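Local structure of transcriptional activator of comK gene (Bacillus halodurans, 2HQB) at residues I56-V60 and Y85-F90; V131-W137 and V158-W164; G189-H193 and I208-Q214. The protein probably promotes expression of the competence gene comK and, as a BMP-family lipoprotein with a substrate-binding-protein fold, may sense a small ligand at the membrane. One frame throughout, in Å; residues are numbered along the deposited sequence.

Interaction 1 of 3, residues I56-V60 and Y85-F90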
loop_
_atom_site.group_PDB
_atom_site.type_symbol
_atom_site.label_atom_id
_atom_site.label_comp_id
_atom_site.label_asym_id
_atom_site.label_seq_id
_atom_site.Cartn_x
_atom_site.Cartn_y
_atom_site.Cartn_z
ATOM N N ILE A 56 24.772 5.310 5.210
ATOM C CA ILE A 56 24.547 6.374 4.256
ATOM C C ILE A 56 25.902 6.888 3.812
ATOM O O ILE A 56 26.084 7.352 2.677
ATOM C CB ILE A 56 23.685 7.503 4.900
ATOM C CG1 ILE A 56 22.241 6.990 5.058
ATOM C CG2 ILE A 56 23.752 8.814 4.059
ATOM C CD1 ILE A 56 21.192 8.061 5.366
ATOM N N LYS A 57 26.863 6.771 4.721
ATOM C CA LYS A 57 28.219 7.209 4.465
ATOM C C LYS A 57 28.786 6.285 3.416
ATOM O O LYS A 57 29.241 6.740 2.367
ATOM C CB LYS A 57 29.027 7.163 5.759
ATOM C CG LYS A 57 28.567 8.256 6.728
ATOM C CD LYS A 57 28.817 7.975 8.222
ATOM C CE LYS A 57 28.171 9.092 9.078
ATOM N NZ LYS A 57 28.194 8.843 10.554
ATOM N N GLU A 58 28.719 4.983 3.671
ATOM C CA GLU A 58 29.221 4.019 2.714
ATOM C C GLU A 58 28.546 4.252 1.355
ATOM O O GLU A 58 29.199 4.400 0.331
ATOM C CB GLU A 58 28.925 2.615 3.188
ATOM C CG GLU A 58 29.141 2.413 4.679
ATOM C CD GLU A 58 28.865 0.973 5.144
ATOM O OE1 GLU A 58 27.759 0.431 4.898
ATOM O OE2 GLU A 58 29.769 0.380 5.770
ATOM N N LEU A 59 27.227 4.318 1.348
ATOM C CA LEU A 59 26.507 4.490 0.102
ATOM C C LEU A 59 26.959 5.658 -0.750
ATOM O O LEU A 59 27.168 5.509 -1.961
ATOM C CB LEU A 59 25.020 4.611 0.389
ATOM C CG LEU A 59 24.283 3.310 0.648
ATOM C CD1 LEU A 59 22.846 3.644 0.985
ATOM C CD2 LEU A 59 24.341 2.438 -0.578
ATOM N N VAL A 60 27.095 6.825 -0.125
ATOM C CA VAL A 60 27.521 8.006 -0.871
ATOM C C VAL A 60 29.010 7.947 -1.156
ATOM O O VAL A 60 29.494 8.566 -2.107
ATOM C CB VAL A 60 27.204 9.301 -0.144
ATOM C CG1 VAL A 60 27.349 10.433 -1.116
ATOM C CG2 VAL A 60 25.771 9.275 0.376
ATOM N N TYR A 85 24.751 16.299 3.088
ATOM C CA TYR A 85 24.867 15.586 1.842
ATOM C C TYR A 85 24.035 16.329 0.826
ATOM O O TYR A 85 23.081 15.802 0.263
ATOM C CB TYR A 85 24.356 14.183 2.011
ATOM C CG TYR A 85 25.222 13.334 2.892
ATOM C CD1 TYR A 85 24.865 13.087 4.216
ATOM C CD2 TYR A 85 26.366 12.717 2.392
ATOM C CE1 TYR A 85 25.614 12.241 5.020
ATOM C CE2 TYR A 85 27.130 11.870 3.190
ATOM C CZ TYR A 85 26.742 11.633 4.507
ATOM O OH TYR A 85 27.458 10.776 5.312
ATOM N N PRO A 86 24.402 17.578 0.561
ATOM C CA PRO A 86 23.620 18.357 -0.406
ATOM C C PRO A 86 23.598 17.755 -1.801
ATOM O O PRO A 86 22.628 17.896 -2.544
ATOM C CB PRO A 86 24.277 19.737 -0.336
ATOM C CG PRO A 86 25.733 19.381 -0.014
ATOM C CD PRO A 86 25.609 18.300 1.013
ATOM N N ASP A 87 24.675 17.063 -2.133
ATOM C CA ASP A 87 24.847 16.440 -3.445
ATOM C C ASP A 87 24.073 15.121 -3.608
ATOM O O ASP A 87 24.146 14.478 -4.667
ATOM C CB ASP A 87 26.353 16.207 -3.677
ATOM C CG ASP A 87 27.041 15.455 -2.496
ATOM O OD1 ASP A 87 26.702 15.705 -1.306
ATOM O OD2 ASP A 87 27.946 14.621 -2.758
ATOM N N VAL A 88 23.320 14.755 -2.564
ATOM C CA VAL A 88 22.554 13.504 -2.473
ATOM C C VAL A 88 21.103 13.768 -2.112
ATOM O O VAL A 88 20.824 14.541 -1.200
ATOM C CB VAL A 88 23.160 12.640 -1.377
ATOM C CG1 VAL A 88 22.456 11.291 -1.272
ATOM C CG2 VAL A 88 24.628 12.503 -1.643
ATOM N N HIS A 89 20.182 13.129 -2.821
ATOM C CA HIS A 89 18.758 13.300 -2.561
ATOM C C HIS A 89 18.201 12.130 -1.738
ATOM O O HIS A 89 18.552 10.965 -1.965
ATOM C CB HIS A 89 17.992 13.392 -3.861
ATOM C CG HIS A 89 16.610 13.935 -3.698
ATOM N ND1 HIS A 89 16.359 15.274 -3.502
ATOM C CD2 HIS A 89 15.405 13.321 -3.695
ATOM C CE1 HIS A 89 15.059 15.465 -3.390
ATOM N NE2 HIS A 89 14.458 14.295 -3.504
ATOM N N PHE A 90 17.307 12.438 -0.805
ATOM C CA PHE A 90 16.769 11.411 0.054
ATOM C C PHE A 90 15.255 11.230 -0.062
ATOM O O PHE A 90 14.502 12.169 0.153
ATOM C CB PHE A 90 17.139 11.720 1.507
ATOM C CG PHE A 90 18.631 11.817 1.768
ATOM C CD1 PHE A 90 19.354 12.952 1.411
ATOM C CD2 PHE A 90 19.316 10.768 2.408
ATOM C CE1 PHE A 90 20.729 13.043 1.688
ATOM C CE2 PHE A 90 20.706 10.850 2.695
ATOM C CZ PHE A 90 21.403 11.991 2.329
#
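The backbone oxygen of Tyr85, whose ring packs against Ile56 and Val60, is held by two donors: Val88 N at 3.0 Å from Tyr85 O, which closes a type I turn, and, more weakly, the side-chain amide of Asn101. This turn leads into strand 89-93 of the parallel sheet in one α/β lobe of a periplasmic-binding-protein fold, and helix 49-61 lies against it with Ile56 and Val60 facing the turn and Lys57 grazing it from the flank. The contact itself is apolar. Tyr85 CG stands anti to its carbonyl carbon (chi1 -69°), which sends the ring out to the helix and lays one face under Ile56 CG2, 4.0 Å from Tyr85 CE1 and nearer the rim than the centre. Val60 CG2 approaches the same ring obliquely, 4.0 Å from Tyr85 CD2. At the hydroxyl end, near the ring plane, the Lys57 chain passes with its CG, the two side chains meeting at about a right angle; beyond CG the chain is extended and carries NZ past the hydroxyl.

Ile56 also meets Phe90, on the strand that follows the turn. Its CD1 lies 3.9 Å from Phe90 CE2, at the edge of a ring that meets Phe78 elsewhere. Both Ile56 and Val60 further touch Ile67 of strand 66-69, so the helix is seated on the sheet and on the turn by the same residues. Near the end of the helix, Val60 and Val88 reach toward each other tip to tip, with Val60 CG1 3.5 Å from Val88 CG2.

Interaction 2 of 3, residues V131-W137 and V158-W164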
loop_
_atom_site.group_PDB
_atom_site.type_symbol
_atom_site.label_atom_id
_atom_site.label_comp_id
_atom_site.label_asym_id
_atom_site.label_seq_id
_atom_site.Cartn_x
_atom_site.Cartn_y
_atom_site.Cartn_z
ATOM N N VAL A 131 -14.142 -5.016 7.935
ATOM C CA VAL A 131 -12.752 -4.648 7.830
ATOM C C VAL A 131 -12.028 -5.046 9.101
ATOM O O VAL A 131 -12.508 -4.722 10.182
ATOM C CB VAL A 131 -12.547 -3.132 7.713
ATOM C CG1 VAL A 131 -11.037 -2.816 7.700
ATOM C CG2 VAL A 131 -13.165 -2.624 6.471
ATOM N N ILE A 132 -10.899 -5.752 8.974
ATOM C CA ILE A 132 -10.048 -6.084 10.130
ATOM C C ILE A 132 -8.750 -5.298 9.847
ATOM O O ILE A 132 -7.891 -5.726 9.080
ATOM C CB ILE A 132 -9.696 -7.583 10.218
ATOM C CG1 ILE A 132 -10.965 -8.413 10.330
ATOM C CG2 ILE A 132 -8.784 -7.832 11.420
ATOM C CD1 ILE A 132 -10.731 -9.929 10.483
ATOM N N ALA A 133 -8.636 -4.119 10.427
ATOM C CA ALA A 133 -7.466 -3.300 10.200
ATOM C C ALA A 133 -6.630 -3.206 11.459
ATOM O O ALA A 133 -6.955 -3.813 12.485
ATOM C CB ALA A 133 -7.872 -1.925 9.744
ATOM N N ALA A 134 -5.546 -2.441 11.379
ATOM C CA ALA A 134 -4.650 -2.306 12.512
ATOM C C ALA A 134 -5.008 -1.079 13.313
ATOM O O ALA A 134 -5.171 -1.145 14.537
ATOM C CB ALA A 134 -3.204 -2.231 12.023
ATOM N N PHE A 135 -5.151 0.043 12.616
ATOM C CA PHE A 135 -5.476 1.289 13.283
ATOM C C PHE A 135 -6.546 2.104 12.572
ATOM O O PHE A 135 -6.693 2.049 11.347
ATOM C CB PHE A 135 -4.234 2.155 13.437
ATOM C CG PHE A 135 -3.005 1.390 13.749
ATOM C CD1 PHE A 135 -2.138 1.002 12.733
ATOM C CD2 PHE A 135 -2.691 1.057 15.061
ATOM C CE1 PHE A 135 -0.973 0.295 13.027
ATOM C CE2 PHE A 135 -1.529 0.349 15.360
ATOM C CZ PHE A 135 -0.677 -0.028 14.348
ATOM N N PRO A 136 -7.276 2.913 13.346
ATOM C CA PRO A 136 -8.366 3.796 12.927
ATOM C C PRO A 136 -7.959 4.856 11.902
ATOM O O PRO A 136 -8.763 5.252 11.045
ATOM C CB PRO A 136 -8.809 4.411 14.229
ATOM C CG PRO A 136 -8.413 3.401 15.247
ATOM C CD PRO A 136 -7.055 3.028 14.795
ATOM N N TRP A 137 -6.712 5.303 11.983
ATOM C CA TRP A 137 -6.246 6.302 11.053
ATOM C C TRP A 137 -6.020 5.785 9.624
ATOM O O TRP A 137 -5.580 6.524 8.751
ATOM C CB TRP A 137 -4.981 6.948 11.585
ATOM C CG TRP A 137 -3.861 6.005 11.872
ATOM C CD1 TRP A 137 -3.452 5.553 13.098
ATOM C CD2 TRP A 137 -2.974 5.432 10.919
ATOM N NE1 TRP A 137 -2.360 4.741 12.959
ATOM C CE2 TRP A 137 -2.047 4.647 11.631
ATOM C CE3 TRP A 137 -2.874 5.503 9.526
ATOM C CZ2 TRP A 137 -1.036 3.941 11.002
ATOM C CZ3 TRP A 137 -1.878 4.807 8.906
ATOM C CH2 TRP A 137 -0.966 4.032 9.641
ATOM N N VAL A 158 -16.145 -2.951 11.459
ATOM C CA VAL A 158 -14.739 -2.610 11.540
ATOM C C VAL A 158 -14.186 -3.052 12.871
ATOM O O VAL A 158 -14.695 -2.662 13.905
ATOM C CB VAL A 158 -14.521 -1.107 11.423
ATOM C CG1 VAL A 158 -13.053 -0.798 11.508
ATOM C CG2 VAL A 158 -15.085 -0.606 10.118
ATOM N N ARG A 159 -13.161 -3.895 12.821
ATOM C CA ARG A 159 -12.459 -4.383 14.010
ATOM C C ARG A 159 -11.004 -3.962 13.833
ATOM O O ARG A 159 -10.458 -4.027 12.738
ATOM C CB ARG A 159 -12.535 -5.911 14.137
ATOM C CG ARG A 159 -13.915 -6.455 14.481
ATOM C CD ARG A 159 -14.512 -5.742 15.681
ATOM N NE ARG A 159 -15.630 -4.886 15.296
ATOM C CZ ARG A 159 -16.900 -5.149 15.588
ATOM N NH1 ARG A 159 -17.224 -6.245 16.272
ATOM N NH2 ARG A 159 -17.851 -4.315 15.201
ATOM N N TYR A 160 -10.383 -3.528 14.916
ATOM C CA TYR A 160 -8.999 -3.088 14.874
ATOM C C TYR A 160 -8.058 -4.082 15.546
ATOM O O TYR A 160 -8.308 -4.520 16.657
ATOM C CB TYR A 160 -8.869 -1.699 15.551
ATOM C CG TYR A 160 -9.508 -0.590 14.722
ATOM C CD1 TYR A 160 -10.677 0.074 15.143
ATOM C CD2 TYR A 160 -9.009 -0.291 13.459
ATOM C CE1 TYR A 160 -11.326 0.979 14.324
ATOM C CE2 TYR A 160 -9.642 0.603 12.637
ATOM C CZ TYR A 160 -10.806 1.234 13.062
ATOM O OH TYR A 160 -11.436 2.061 12.151
ATOM N N VAL A 161 -6.985 -4.464 14.858
ATOM C CA VAL A 161 -5.984 -5.340 15.473
ATOM C C VAL A 161 -5.040 -4.369 16.164
ATOM O O VAL A 161 -4.854 -3.221 15.726
ATOM C CB VAL A 161 -5.124 -6.056 14.469
ATOM C CG1 VAL A 161 -4.140 -6.925 15.198
ATOM C CG2 VAL A 161 -5.953 -6.826 13.536
ATOM N N GLY A 162 -4.415 -4.781 17.240
ATOM C CA GLY A 162 -3.533 -3.800 17.836
ATOM C C GLY A 162 -2.457 -3.334 16.864
ATOM O O GLY A 162 -2.061 -2.178 16.883
ATOM N N GLU A 163 -1.948 -4.267 16.047
ATOM C CA GLU A 163 -0.897 -3.972 15.062
ATOM C C GLU A 163 -0.957 -4.700 13.702
ATOM O O GLU A 163 -1.978 -5.277 13.338
ATOM C CB GLU A 163 0.484 -4.194 15.673
ATOM C CG GLU A 163 1.586 -3.871 14.650
ATOM C CD GLU A 163 2.899 -3.499 15.271
ATOM O OE1 GLU A 163 3.315 -4.241 16.201
ATOM O OE2 GLU A 163 3.498 -2.480 14.819
ATOM N N TRP A 164 0.139 -4.664 12.952
ATOM C CA TRP A 164 0.177 -5.282 11.637
ATOM C C TRP A 164 0.632 -6.734 11.544
ATOM O O TRP A 164 0.453 -7.372 10.510
ATOM C CB TRP A 164 1.075 -4.499 10.697
ATOM C CG TRP A 164 0.974 -3.040 10.767
ATOM C CD1 TRP A 164 1.724 -2.208 11.529
ATOM C CD2 TRP A 164 0.135 -2.207 9.962
ATOM N NE1 TRP A 164 1.419 -0.897 11.241
ATOM C CE2 TRP A 164 0.440 -0.874 10.287
ATOM C CE3 TRP A 164 -0.848 -2.460 9.004
ATOM C CZ2 TRP A 164 -0.202 0.197 9.690
ATOM C CZ3 TRP A 164 -1.479 -1.404 8.418
ATOM C CH2 TRP A 164 -1.160 -0.086 8.760
#
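A beta-alpha-beta crossover, strand 128-133, helix 139-150 and strand 155-160, brings Val131-Ala133 and Val158-Tyr160 side by side at the edge of the second sheet. The strands are parallel, their axes 4.8 Å apart and 18° askew. Arg159 sits between two bonds: its N donates to Val131 O at 2.8 Å, nearly straight at 172°, and its O receives Ala133 N at 2.9 Å. Val161 N continues the pattern to Ala133 O, though the modelled length is too short to trust. On the face toward helix 167-178, Ile132 CG2 meets Val161 CG2 at 3.7 Å.

Pro136, in the loop after the first strand, covers Tyr160 at the end of the second: its CG stands over the centre of the Tyr160 ring, 3.8 Å from the centroid, a CH-pi contact. Farther on, loop meets loop around Trp164. Ala134 CB lies over its six-membered ring, 3.9 Å from the centroid. Beside it on that face, Phe135 turns an edge to the five-membered ring in an offset edge-to-face pair, centroids 5.0 Å apart and planes at 73°. Trp137 CH2 comes to the edge of the same indole, near its plane.

Directional backbone bonds thus fix the strand register, whereas dispersion and CH-pi contacts join the chain that follows, where ligands bind in related proteins.

Interaction 3 of 3, residues G189-H193 and I208-Q214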
loop_
_atom_site.group_PDB
_atom_site.type_symbol
_atom_site.label_atom_id
_atom_site.label_comp_id
_atom_site.label_asym_id
_atom_site.label_seq_id
_atom_site.Cartn_x
_atom_site.Cartn_y
_atom_site.Cartn_z
ATOM N N GLY A 189 -4.116 -5.316 6.690
ATOM C CA GLY A 189 -2.873 -5.312 7.453
ATOM C C GLY A 189 -1.923 -6.207 6.709
ATOM O O GLY A 189 -2.180 -7.392 6.622
ATOM N N ASP A 190 -0.852 -5.652 6.141
ATOM C CA ASP A 190 0.124 -6.462 5.367
ATOM C C ASP A 190 0.606 -7.640 6.158
ATOM O O ASP A 190 0.607 -8.762 5.681
ATOM C CB ASP A 190 1.359 -5.660 4.997
ATOM C CG ASP A 190 1.052 -4.508 4.083
ATOM O OD1 ASP A 190 0.984 -4.753 2.859
ATOM O OD2 ASP A 190 0.886 -3.377 4.602
ATOM N N GLY A 191 1.032 -7.380 7.378
ATOM C CA GLY A 191 1.497 -8.478 8.192
ATOM C C GLY A 191 0.623 -9.725 8.272
ATOM O O GLY A 191 1.119 -10.817 7.989
ATOM N N TYR A 192 -0.665 -9.583 8.627
ATOM C CA TYR A 192 -1.537 -10.756 8.794
ATOM C C TYR A 192 -2.466 -11.050 7.674
ATOM O O TYR A 192 -3.224 -11.997 7.746
ATOM C CB TYR A 192 -2.372 -10.618 10.063
ATOM C CG TYR A 192 -3.197 -9.366 10.074
ATOM C CD1 TYR A 192 -4.273 -9.191 9.174
ATOM C CD2 TYR A 192 -2.870 -8.314 10.936
ATOM C CE1 TYR A 192 -4.986 -7.981 9.141
ATOM C CE2 TYR A 192 -3.574 -7.097 10.912
ATOM C CZ TYR A 192 -4.625 -6.940 10.012
ATOM O OH TYR A 192 -5.283 -5.736 9.975
ATOM N N HIS A 193 -2.413 -10.240 6.636
ATOM C CA HIS A 193 -3.293 -10.396 5.507
ATOM C C HIS A 193 -3.502 -11.833 5.010
ATOM O O HIS A 193 -4.648 -12.316 4.996
ATOM C CB HIS A 193 -2.828 -9.490 4.381
ATOM C CG HIS A 193 -3.745 -9.480 3.207
ATOM N ND1 HIS A 193 -4.917 -8.754 3.190
ATOM C CD2 HIS A 193 -3.683 -10.132 2.025
ATOM C CE1 HIS A 193 -5.538 -8.962 2.043
ATOM N NE2 HIS A 193 -4.811 -9.793 1.317
ATOM N N ILE A 208 -11.099 -9.258 0.205
ATOM C CA ILE A 208 -10.577 -8.209 -0.687
ATOM C C ILE A 208 -9.054 -8.154 -0.462
ATOM O O ILE A 208 -8.599 -8.023 0.680
ATOM C CB ILE A 208 -11.148 -6.786 -0.390
ATOM C CG1 ILE A 208 -12.663 -6.743 -0.615
ATOM C CG2 ILE A 208 -10.492 -5.770 -1.323
ATOM C CD1 ILE A 208 -13.077 -7.134 -1.993
ATOM N N GLY A 209 -8.276 -8.278 -1.538
ATOM C CA GLY A 209 -6.827 -8.216 -1.420
ATOM C C GLY A 209 -6.284 -6.889 -0.876
ATOM O O GLY A 209 -6.877 -5.821 -1.064
ATOM N N TYR A 210 -5.134 -6.956 -0.214
ATOM C CA TYR A 210 -4.517 -5.772 0.367
ATOM C C TYR A 210 -3.100 -5.479 -0.133
ATOM O O TYR A 210 -2.212 -6.315 -0.003
ATOM C CB TYR A 210 -4.469 -5.907 1.892
ATOM C CG TYR A 210 -4.154 -4.607 2.576
ATOM C CD1 TYR A 210 -5.053 -3.525 2.484
ATOM C CD2 TYR A 210 -2.967 -4.439 3.306
ATOM C CE1 TYR A 210 -4.792 -2.311 3.098
ATOM C CE2 TYR A 210 -2.680 -3.211 3.930
ATOM C CZ TYR A 210 -3.611 -2.145 3.816
ATOM O OH TYR A 210 -3.360 -0.909 4.390
ATOM N N VAL A 211 -2.904 -4.277 -0.673
ATOM C CA VAL A 211 -1.608 -3.806 -1.173
ATOM C C VAL A 211 -0.999 -4.627 -2.298
ATOM O O VAL A 211 -0.119 -4.148 -2.986
ATOM C CB VAL A 211 -0.599 -3.665 -0.009
ATOM C CG1 VAL A 211 0.711 -3.181 -0.501
ATOM C CG2 VAL A 211 -1.140 -2.661 1.021
ATOM N N GLY A 212 -1.481 -5.849 -2.512
ATOM C CA GLY A 212 -0.959 -6.687 -3.579
ATOM C C GLY A 212 -2.085 -7.285 -4.415
ATOM O O GLY A 212 -3.205 -7.418 -3.951
ATOM N N ASP A 213 -1.803 -7.686 -5.648
ATOM C CA ASP A 213 -2.850 -8.261 -6.481
ATOM C C ASP A 213 -3.544 -9.455 -5.867
ATOM O O ASP A 213 -4.657 -9.796 -6.286
ATOM C CB ASP A 213 -2.336 -8.656 -7.832
ATOM C CG ASP A 213 -3.444 -9.048 -8.748
ATOM O OD1 ASP A 213 -4.308 -8.187 -9.006
ATOM O OD2 ASP A 213 -3.454 -10.217 -9.204
ATOM N N GLN A 214 -2.890 -10.103 -4.906
ATOM C CA GLN A 214 -3.496 -11.208 -4.156
ATOM C C GLN A 214 -4.338 -12.233 -4.852
ATOM O O GLN A 214 -4.803 -13.126 -4.180
ATOM C CB GLN A 214 -4.428 -10.705 -3.063
ATOM C CG GLN A 214 -3.855 -9.958 -1.874
ATOM C CD GLN A 214 -2.375 -10.137 -1.667
ATOM O OE1 GLN A 214 -1.835 -11.234 -1.783
ATOM N NE2 GLN A 214 -1.707 -9.044 -1.331
#
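Asp190 and Tyr210 mark the nearest backbone approach, with CA atoms 6.9 Å apart, too far for strand pairing, so the loop 189-193 meets strand 206-211 largely through side chains instead. Tyr210 and His193 carry most of it. Tyr210 CG lies opposite the backbone N (chi1 -166°), directing the ring to the loop, where Gly189 N stands over one face, 3.7 Å from Tyr210 CD2. Val211 CG2, from the next residue of its own strand, covers the other face near the rim. Asp190 reaches the ring edge with one carboxylate oxygen, OD2, 3.6 Å from Tyr210 CE2; its other oxygen, OD1, rests against Val211 CB at 3.5 Å. The carboxylate and ring planes are 54° apart, and the side chains meet at about a right angle. The Tyr210 hydroxyl makes a weak hydrogen bond with Glu140 OE1.

The loop follows strand 184-186 and leads into helix 193-203, so it sits at the carboxyl ends of neighbouring parallel strands in the second α/β lobe. That is where binding proteins of this fold place their ligand-contacting loops; no ligand role is established for these residues. His193, at the start of the helix, points its ring at the strand. Tyr210 CB lies over one face of that ring, and Ile208 O is at the edge, 3.5 Å from His193 CE1. The ring's rotation is further set by His193 ND1, hydrogen-bonded to Pro187 O.

Gln214 comes from the opposite direction and sets its CG 3.3 Å from His193 NE2. Its amide plane is turned 52° from the imidazole. The bent chain returns to the strand, where Gln214 NE2 donates to Tyr210 O at 3.1 Å from above the carbonyl plane.

From the N terminus the three contacts follow one another in series, none enclosing or crossing another. Interaction 1 closes a loop of 24 residues that contains strand 66-69 and helix 73-79, and ties helix 49-61 to the sheet of the first lobe. The other two lie in the second lobe, about 20 Å away at the nearest atoms. Interaction 2 closes the loop holding helix 139-150, and interaction 3 the one holding most of helix 193-203. These two touch: Tyr192 OH, from 189-193, is probably hydrogen-bonded to Ile132 O at 2.8 Å, linking loop 189-193 to strand 128-133, in the sheet that also holds strand 206-211.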